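Local coordinates for putidaredoxin reductase (Pseudomonas putida, PDB 1Q1R), which probably passes electrons from NADH through its bound FAD to putidaredoxin, the iron-sulfur partner of the cytochrome P450cam monooxygenase, at residues Ile86-Gln91 / Pro277-Val282; Gln91-Ser96 / Leu101-Leu106; Ile266-Asn269 / Gln273-Asp276. One frame throughout, in Å; residues are numbered along the deposited sequence.

How the contacts relate
All three contacts lie in the FAD-binding part of the chain, which has the glutathione reductase fold. Contact 1 is buried, small and carried by aliphatic carbons, with no hydrogen bond across it. Contacts 2 and 3 are partly buried and more polar: contact 2 rests chiefly on backbone bonds, contact 3 on one backbone bond, one to a side-chain amide and a water. Contacts 1 and 2 share Gln91 and hold the same elements: strands 83-87 and 92-95 pair in the antiparallel sheet, 105-108 and 279-281 in the parallel one. Contact 3 shapes the loop leading into strand 279-281 and reaches contact 1 through Asp276 and Arg88; it does not touch contact 2, whose centre is about 17 Å from its own.

Contact 1 (Ile86-Gln91 / Pro277-Val282); sequences INRDRQ and PLIMAV
Apolar contact between Ile279 and the pair Ile86 and Arg88 carries this small junction. The delta methyl of Ile279 does the touching: CD1 lies 3.9 Å from CG of Arg88 and 4.2 Å from CG2 of Ile86. The Ile279 side chain crosses that of Arg88 at about a right angle, meeting its aliphatic root and not its guanidinium. CG1 of Ile279 stands anti to the carbonyl carbon (chi1 -54°) and carries the methyl out toward the other segment. Polar bonds take no part across the interface. The Arg88 chain bends at chi3, and its charged end is held by Asp276, through a salt bridge at NE, and by Ala258 O, which accepts from NH1. In the turn beyond, NH1 of Arg90 reaches OD2 of Asp89 at 3.2 Å, tilted from the guanidinium plane. The contact brings strand 83-87, an edge of the three-stranded antiparallel sheet, against 279-281, an edge strand of the parallel FAD-domain sheet. Strand 105-108, the neighbour of 279-281 in that sheet, sets Leu106 against Ile86 and Leu108 against Ile279, while helix 302-316 takes Met280 and Val282.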
loop_
_atom_site.group_PDB
_atom_site.type_symbol
_atom_site.label_atom_id
_atom_site.label_comp_id
_atom_site.label_asym_id
_atom_site.label_seq_id
_atom_site.Cartn_x
_atom_site.Cartn_y
_atom_site.Cartn_z
ATOM N N ILE A 86 16.337 11.752 16.236
ATOM C CA ILE A 86 17.073 10.580 16.683
ATOM C C ILE A 86 18.499 11.010 17.003
ATOM O O ILE A 86 19.114 11.750 16.239
ATOM C CB ILE A 86 17.152 9.494 15.585
ATOM C CG1 ILE A 86 15.752 9.132 15.087
ATOM C CG2 ILE A 86 17.845 8.258 16.135
ATOM C CD1 ILE A 86 15.763 8.248 13.860
ATOM N N ASN A 87 19.012 10.555 18.139
ATOM C CA ASN A 87 20.377 10.859 18.538
ATOM C C ASN A 87 21.135 9.549 18.555
ATOM O O ASN A 87 21.185 8.852 19.567
ATOM C CB ASN A 87 20.409 11.521 19.917
ATOM C CG ASN A 87 20.308 13.028 19.830
ATOM O OD1 ASN A 87 19.378 13.562 19.233
ATOM N ND2 ASN A 87 21.276 13.725 20.423
ATOM N N ARG A 88 21.707 9.220 17.404
ATOM C CA ARG A 88 22.453 7.987 17.217
ATOM C C ARG A 88 23.568 7.834 18.243
ATOM O O ARG A 88 23.802 6.742 18.762
ATOM C CB ARG A 88 23.016 7.964 15.796
ATOM C CG ARG A 88 21.931 8.086 14.732
ATOM C CD ARG A 88 22.507 8.432 13.376
ATOM N NE ARG A 88 23.538 7.487 12.965
ATOM C CZ ARG A 88 24.253 7.609 11.853
ATOM N NH1 ARG A 88 24.042 8.635 11.039
ATOM N NH2 ARG A 88 25.180 6.709 11.556
ATOM N N ASP A 89 24.239 8.942 18.537
ATOM C CA ASP A 89 25.329 8.957 19.501
ATOM C C ASP A 89 24.905 8.426 20.875
ATOM O O ASP A 89 25.454 7.433 21.351
ATOM C CB ASP A 89 25.887 10.378 19.610
ATOM C CG ASP A 89 24.812 11.407 19.907
ATOM O OD1 ASP A 89 23.659 11.219 19.464
ATOM O OD2 ASP A 89 25.125 12.417 20.572
ATOM N N ARG A 90 23.931 9.075 21.509
ATOM C CA ARG A 90 23.468 8.618 22.821
ATOM C C ARG A 90 22.491 7.453 22.715
ATOM O O ARG A 90 22.175 6.806 23.716
ATOM C CB ARG A 90 22.794 9.757 23.595
ATOM C CG ARG A 90 23.756 10.786 24.156
ATOM C CD ARG A 90 23.824 12.031 23.287
ATOM N NE ARG A 90 22.708 12.940 23.540
ATOM C CZ ARG A 90 22.624 14.174 23.048
ATOM N NH1 ARG A 90 23.591 14.648 22.274
ATOM N NH2 ARG A 90 21.584 14.941 23.342
ATOM N N GLN A 91 22.028 7.187 21.497
ATOM C CA GLN A 91 21.069 6.115 21.250
ATOM C C GLN A 91 19.747 6.451 21.930
ATOM O O GLN A 91 19.293 5.742 22.829
ATOM C CB GLN A 91 21.606 4.776 21.771
ATOM C CG GLN A 91 22.643 4.127 20.866
ATOM C CD GLN A 91 23.205 2.842 21.449
ATOM O OE1 GLN A 91 22.458 1.957 21.868
ATOM N NE2 GLN A 91 24.528 2.734 21.472
ATOM N N PRO A 277 23.880 0.763 11.942
ATOM C CA PRO A 277 23.731 -0.628 12.383
ATOM C C PRO A 277 22.599 -0.907 13.369
ATOM O O PRO A 277 21.892 -1.906 13.237
ATOM C CB PRO A 277 25.095 -0.940 12.992
ATOM C CG PRO A 277 26.020 -0.132 12.145
ATOM C CD PRO A 277 25.289 1.186 12.042
ATOM N N LEU A 278 22.431 -0.034 14.356
ATOM C CA LEU A 278 21.395 -0.227 15.364
ATOM C C LEU A 278 20.019 0.275 14.921
ATOM O O LEU A 278 19.035 0.103 15.639
ATOM C CB LEU A 278 21.793 0.462 16.680
ATOM C CG LEU A 278 23.178 0.207 17.297
ATOM C CD1 LEU A 278 23.454 -1.286 17.394
ATOM C CD2 LEU A 278 24.238 0.881 16.451
ATOM N N ILE A 279 19.948 0.893 13.746
ATOM C CA ILE A 279 18.678 1.415 13.242
ATOM C C ILE A 279 18.210 0.698 11.977
ATOM O O ILE A 279 18.929 0.639 10.978
ATOM C CB ILE A 279 18.775 2.926 12.914
ATOM C CG1 ILE A 279 19.283 3.705 14.131
ATOM C CG2 ILE A 279 17.405 3.456 12.493
ATOM C CD1 ILE A 279 19.569 5.170 13.838
ATOM N N MET A 280 16.996 0.158 12.027
ATOM C CA MET A 280 16.417 -0.536 10.881
ATOM C C MET A 280 15.185 0.227 10.385
ATOM O O MET A 280 14.662 1.092 11.088
ATOM C CB MET A 280 16.010 -1.962 11.278
ATOM C CG MET A 280 17.147 -2.821 11.810
ATOM S SD MET A 280 16.623 -4.493 12.275
ATOM C CE MET A 280 15.718 -4.176 13.714
ATOM N N ALA A 281 14.739 -0.083 9.169
ATOM C CA ALA A 281 13.548 0.543 8.593
ATOM C C ALA A 281 12.656 -0.590 8.089
ATOM O O ALA A 281 13.153 -1.668 7.762
ATOM C CB ALA A 281 13.924 1.472 7.452
ATOM N N VAL A 282 11.348 -0.351 8.014
ATOM C CA VAL A 282 10.418 -1.398 7.592
ATOM C C VAL A 282 9.088 -0.836 7.082
ATOM O O VAL A 282 8.623 0.200 7.558
ATOM C CB VAL A 282 10.136 -2.348 8.783
ATOM C CG1 VAL A 282 9.493 -1.568 9.917
ATOM C CG2 VAL A 282 9.253 -3.508 8.362
#

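Contact 2 (Gln91-Ser96 / Leu101-Leu106)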
loop_
_atom_site.group_PDB
_atom_site.type_symbol
_atom_site.label_atom_id
_atom_site.label_comp_id
_atom_site.label_asym_id
_atom_site.label_seq_id
_atom_site.Cartn_x
_atom_site.Cartn_y
_atom_site.Cartn_z
ATOM N N GLN A 91 22.028 7.187 21.497
ATOM C CA GLN A 91 21.069 6.115 21.250
ATOM C C GLN A 91 19.747 6.451 21.930
ATOM O O GLN A 91 19.293 5.742 22.829
ATOM C CB GLN A 91 21.606 4.776 21.771
ATOM C CG GLN A 91 22.643 4.127 20.866
ATOM C CD GLN A 91 23.205 2.842 21.449
ATOM O OE1 GLN A 91 22.458 1.957 21.868
ATOM N NE2 GLN A 91 24.528 2.734 21.472
ATOM N N GLN A 92 19.138 7.548 21.498
ATOM C CA GLN A 92 17.866 7.985 22.054
ATOM C C GLN A 92 17.011 8.598 20.962
ATOM O O GLN A 92 17.526 9.083 19.954
ATOM C CB GLN A 92 18.071 9.061 23.127
ATOM C CG GLN A 92 19.103 8.755 24.191
ATOM C CD GLN A 92 19.279 9.918 25.154
ATOM O OE1 GLN A 92 19.505 11.056 24.735
ATOM N NE2 GLN A 92 19.175 9.639 26.449
ATOM N N VAL A 93 15.702 8.565 21.168
ATOM C CA VAL A 93 14.772 9.177 20.235
ATOM C C VAL A 93 14.143 10.310 21.037
ATOM O O VAL A 93 13.786 10.125 22.202
ATOM C CB VAL A 93 13.676 8.186 19.763
ATOM C CG1 VAL A 93 14.281 7.154 18.818
ATOM C CG2 VAL A 93 13.038 7.498 20.959
ATOM N N ILE A 94 14.031 11.484 20.426
ATOM C CA ILE A 94 13.461 12.634 21.111
ATOM C C ILE A 94 11.999 12.840 20.745
ATOM O O ILE A 94 11.646 12.897 19.568
ATOM C CB ILE A 94 14.233 13.926 20.775
ATOM C CG1 ILE A 94 15.732 13.719 21.024
ATOM C CG2 ILE A 94 13.697 15.082 21.613
ATOM C CD1 ILE A 94 16.078 13.259 22.423
ATOM N N LEU A 95 11.158 12.959 21.768
ATOM C CA LEU A 95 9.730 13.165 21.571
ATOM C C LEU A 95 9.441 14.658 21.496
ATOM O O LEU A 95 10.240 15.472 21.958
ATOM C CB LEU A 95 8.948 12.526 22.721
ATOM C CG LEU A 95 9.221 11.030 22.918
ATOM C CD1 LEU A 95 8.319 10.474 24.006
ATOM C CD2 LEU A 95 8.987 10.293 21.608
ATOM N N SER A 96 8.305 15.016 20.909
ATOM C CA SER A 96 7.934 16.419 20.769
ATOM C C SER A 96 7.839 17.154 22.105
ATOM O O SER A 96 7.995 18.374 22.155
ATOM C CB SER A 96 6.604 16.543 20.022
ATOM O OG SER A 96 5.586 15.809 20.673
ATOM N N LEU A 101 13.820 8.721 24.751
ATOM C CA LEU A 101 13.760 7.295 25.049
ATOM C C LEU A 101 15.041 6.620 24.586
ATOM O O LEU A 101 15.471 6.814 23.449
ATOM C CB LEU A 101 12.563 6.651 24.345
ATOM C CG LEU A 101 11.170 7.205 24.648
ATOM C CD1 LEU A 101 10.140 6.460 23.806
ATOM C CD2 LEU A 101 10.860 7.061 26.131
ATOM N N ASP A 102 15.646 5.829 25.467
ATOM C CA ASP A 102 16.881 5.126 25.135
ATOM C C ASP A 102 16.577 3.844 24.369
ATOM O O ASP A 102 15.557 3.191 24.604
ATOM C CB ASP A 102 17.668 4.778 26.403
ATOM C CG ASP A 102 18.043 6.002 27.213
ATOM O OD1 ASP A 102 18.500 7.000 26.615
ATOM O OD2 ASP A 102 17.891 5.962 28.451
ATOM N N TYR A 103 17.473 3.485 23.456
ATOM C CA TYR A 103 17.289 2.280 22.663
ATOM C C TYR A 103 18.595 1.549 22.401
ATOM O O TYR A 103 19.665 2.155 22.340
ATOM C CB TYR A 103 16.627 2.628 21.323
ATOM C CG TYR A 103 17.490 3.432 20.365
ATOM C CD1 TYR A 103 18.515 2.826 19.633
ATOM C CD2 TYR A 103 17.275 4.797 20.182
ATOM C CE1 TYR A 103 19.301 3.561 18.742
ATOM C CE2 TYR A 103 18.053 5.541 19.293
ATOM C CZ TYR A 103 19.065 4.916 18.578
ATOM O OH TYR A 103 19.837 5.650 17.703
ATOM N N ASP A 104 18.495 0.233 22.263
ATOM C CA ASP A 104 19.645 -0.599 21.950
ATOM C C ASP A 104 19.430 -0.955 20.487
ATOM O O ASP A 104 20.378 -1.097 19.714
ATOM C CB ASP A 104 19.653 -1.862 22.814
ATOM C CG ASP A 104 19.943 -1.564 24.271
ATOM O OD1 ASP A 104 21.008 -0.971 24.550
ATOM O OD2 ASP A 104 19.116 -1.918 25.137
ATOM N N ARG A 105 18.155 -1.074 20.125
ATOM C CA ARG A 105 17.721 -1.388 18.767
ATOM C C ARG A 105 16.568 -0.454 18.403
ATOM O O ARG A 105 15.579 -0.370 19.127
ATOM C CB ARG A 105 17.257 -2.848 18.676
ATOM C CG ARG A 105 18.353 -3.838 18.303
ATOM C CD ARG A 105 19.520 -3.761 19.259
ATOM N NE ARG A 105 20.792 -3.979 18.579
ATOM C CZ ARG A 105 21.272 -5.173 18.247
ATOM N NH1 ARG A 105 20.587 -6.271 18.539
ATOM N NH2 ARG A 105 22.437 -5.263 17.621
ATOM N N LEU A 106 16.704 0.249 17.287
ATOM C CA LEU A 106 15.674 1.173 16.834
ATOM C C LEU A 106 15.081 0.724 15.496
ATOM O O LEU A 106 15.811 0.371 14.565
ATOM C CB LEU A 106 16.264 2.580 16.697
ATOM C CG LEU A 106 15.320 3.708 16.271
ATOM C CD1 LEU A 106 14.174 3.828 17.266
ATOM C CD2 LEU A 106 16.096 5.016 16.177
#
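Val93 and Leu101 satisfy each other's backbone groups twice. Leu101 N donates to Val93 O at 2.9 Å, Val93 N to Leu101 O at the same length, both in the carbonyl plane. Beside this hydrogen-bonded pair, Gln92 and Asp102 form a non-hydrogen-bonded one whose side chains run side by side. There Gln92 NE2 gives a 2.7 Å bond to Asp102 OD1, met nearly along its C-O axis with the amide and carboxylate planes only 11° apart. Beyond the paired strands, Tyr103 N donates to Gln91 O at 3.0 Å, from a direction tilted 35° from the carbonyl plane. This is the second hairpin of the three-stranded antiparallel meander in the FAD domain; its middle strand, 92-95, enters through a G1 beta bulge in which Gln91 and Gln92 both face Asn87. With CG between backbone N and carbonyl carbon (chi1 68°), the Tyr103 ring folds under Gln91, whose CB makes a CH-pi contact 4.1 Å from the ring centroid; the other ring face meets Leu106 CB. An alanine in place of Tyr103 would be likely to open a gap between Gln91 and Leu106 and leave the bulge without its aromatic floor. Val93 CG1 packs 3.7 Å from Leu106 CD1. Asp104 OD2 accepts from Asn6 N, tying the chain to strand 6-10.

Contact 3 (Ile266-Asn269 / Gln273-Asp276)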
loop_
_atom_site.group_PDB
_atom_site.type_symbol
_atom_site.label_atom_id
_atom_site.label_comp_id
_atom_site.label_asym_id
_atom_site.label_seq_id
_atom_site.Cartn_x
_atom_site.Cartn_y
_atom_site.Cartn_z
ATOM N N ILE A 266 13.626 5.162 3.063
ATOM C CA ILE A 266 14.768 4.954 3.939
ATOM C C ILE A 266 15.528 3.709 3.474
ATOM O O ILE A 266 15.017 2.589 3.537
ATOM C CB ILE A 266 14.309 4.782 5.400
ATOM C CG1 ILE A 266 13.537 6.033 5.836
ATOM C CG2 ILE A 266 15.512 4.546 6.306
ATOM C CD1 ILE A 266 12.978 5.966 7.239
ATOM N N VAL A 267 16.749 3.922 2.994
ATOM C CA VAL A 267 17.587 2.838 2.488
ATOM C C VAL A 267 18.007 1.841 3.563
ATOM O O VAL A 267 18.512 2.221 4.617
ATOM C CB VAL A 267 18.856 3.407 1.806
ATOM C CG1 VAL A 267 19.749 2.271 1.318
ATOM C CG2 VAL A 267 18.456 4.307 0.644
ATOM N N ILE A 268 17.783 0.559 3.291
ATOM C CA ILE A 268 18.156 -0.502 4.218
ATOM C C ILE A 268 18.876 -1.612 3.458
ATOM O O ILE A 268 18.674 -1.777 2.250
ATOM C CB ILE A 268 16.921 -1.110 4.919
ATOM C CG1 ILE A 268 15.976 -1.736 3.889
ATOM C CG2 ILE A 268 16.197 -0.036 5.704
ATOM C CD1 ILE A 268 14.892 -2.595 4.504
ATOM N N ASN A 269 19.710 -2.374 4.162
ATOM C CA ASN A 269 20.448 -3.462 3.526
ATOM C C ASN A 269 19.765 -4.812 3.705
ATOM O O ASN A 269 18.669 -4.897 4.262
ATOM C CB ASN A 269 21.889 -3.537 4.054
ATOM C CG ASN A 269 21.960 -3.779 5.547
ATOM O OD1 ASN A 269 21.104 -4.445 6.124
ATOM N ND2 ASN A 269 23.007 -3.256 6.179
ATOM N N GLN A 273 19.024 -3.237 8.044
ATOM C CA GLN A 273 19.718 -2.114 8.672
ATOM C C GLN A 273 19.860 -0.896 7.769
ATOM O O GLN A 273 20.017 -1.022 6.557
ATOM C CB GLN A 273 21.118 -2.544 9.115
ATOM C CG GLN A 273 21.156 -3.753 10.028
ATOM C CD GLN A 273 22.576 -4.230 10.282
ATOM O OE1 GLN A 273 23.393 -3.506 10.846
ATOM N NE2 GLN A 273 22.873 -5.451 9.861
ATOM N N THR A 274 19.808 0.289 8.371
ATOM C CA THR A 274 19.975 1.534 7.630
ATOM C C THR A 274 21.472 1.836 7.662
ATOM O O THR A 274 22.272 0.968 8.009
ATOM C CB THR A 274 19.244 2.704 8.312
ATOM O OG1 THR A 274 19.850 2.959 9.586
ATOM C CG2 THR A 274 17.773 2.371 8.520
ATOM N N SER A 275 21.852 3.061 7.316
ATOM C CA SER A 275 23.260 3.448 7.332
ATOM C C SER A 275 23.818 3.197 8.728
ATOM O O SER A 275 25.023 3.006 8.907
ATOM C CB SER A 275 23.405 4.930 6.988
ATOM O OG SER A 275 22.732 5.242 5.782
ATOM N N ASP A 276 22.927 3.205 9.716
ATOM C CA ASP A 276 23.299 2.983 11.107
ATOM C C ASP A 276 22.898 1.575 11.522
ATOM O O ASP A 276 21.722 1.212 11.473
ATOM C CB ASP A 276 22.620 4.025 12.007
ATOM C CG ASP A 276 22.973 3.860 13.477
ATOM O OD1 ASP A 276 22.880 4.861 14.224
ATOM O OD2 ASP A 276 23.331 2.739 13.894
HETATM O O HOH W 1 19.642 4.506 5.318
#
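Two backbone N-H groups grip OD1 of Asn269: Gln273 N at 3.1 Å and His271 N, the latter two residues on and so closing an Asx turn. The Gln273 donor stands well above the carbonyl plane of the amide, 52° out of it, and not on a lone pair. Asn269 CG sits between its backbone N and carbonyl carbon (chi1 60°), which swings the amide back over the turn and lays OD1 and ND2 against Gln273 CB. In return Asn269 N donates to Gln273 O at 2.8 Å, in the carbonyl plane, and the same oxygen takes a CA-H...O contact from Ile268. The result is a tight reversal in which a side-chain amide accepts the second bond, placed between strand 266-267 and strand 279-281. A water bridges the other end, giving a 2.6 Å bond to Val267 O and accepting a weak one from Ser275 N. Thr274 splits its two branches between polar and apolar partners. OG1 bonds with Ile279 O and appears to accept from Asp276 N in an ST turn, although that nitrogen is less surely placed. CG2 lies alongside Ile266, 3.8 Å from its CG2, and 4.0 Å from Ile268 CG2. Ala281 of strand 279-281 packs against all three of these side chains.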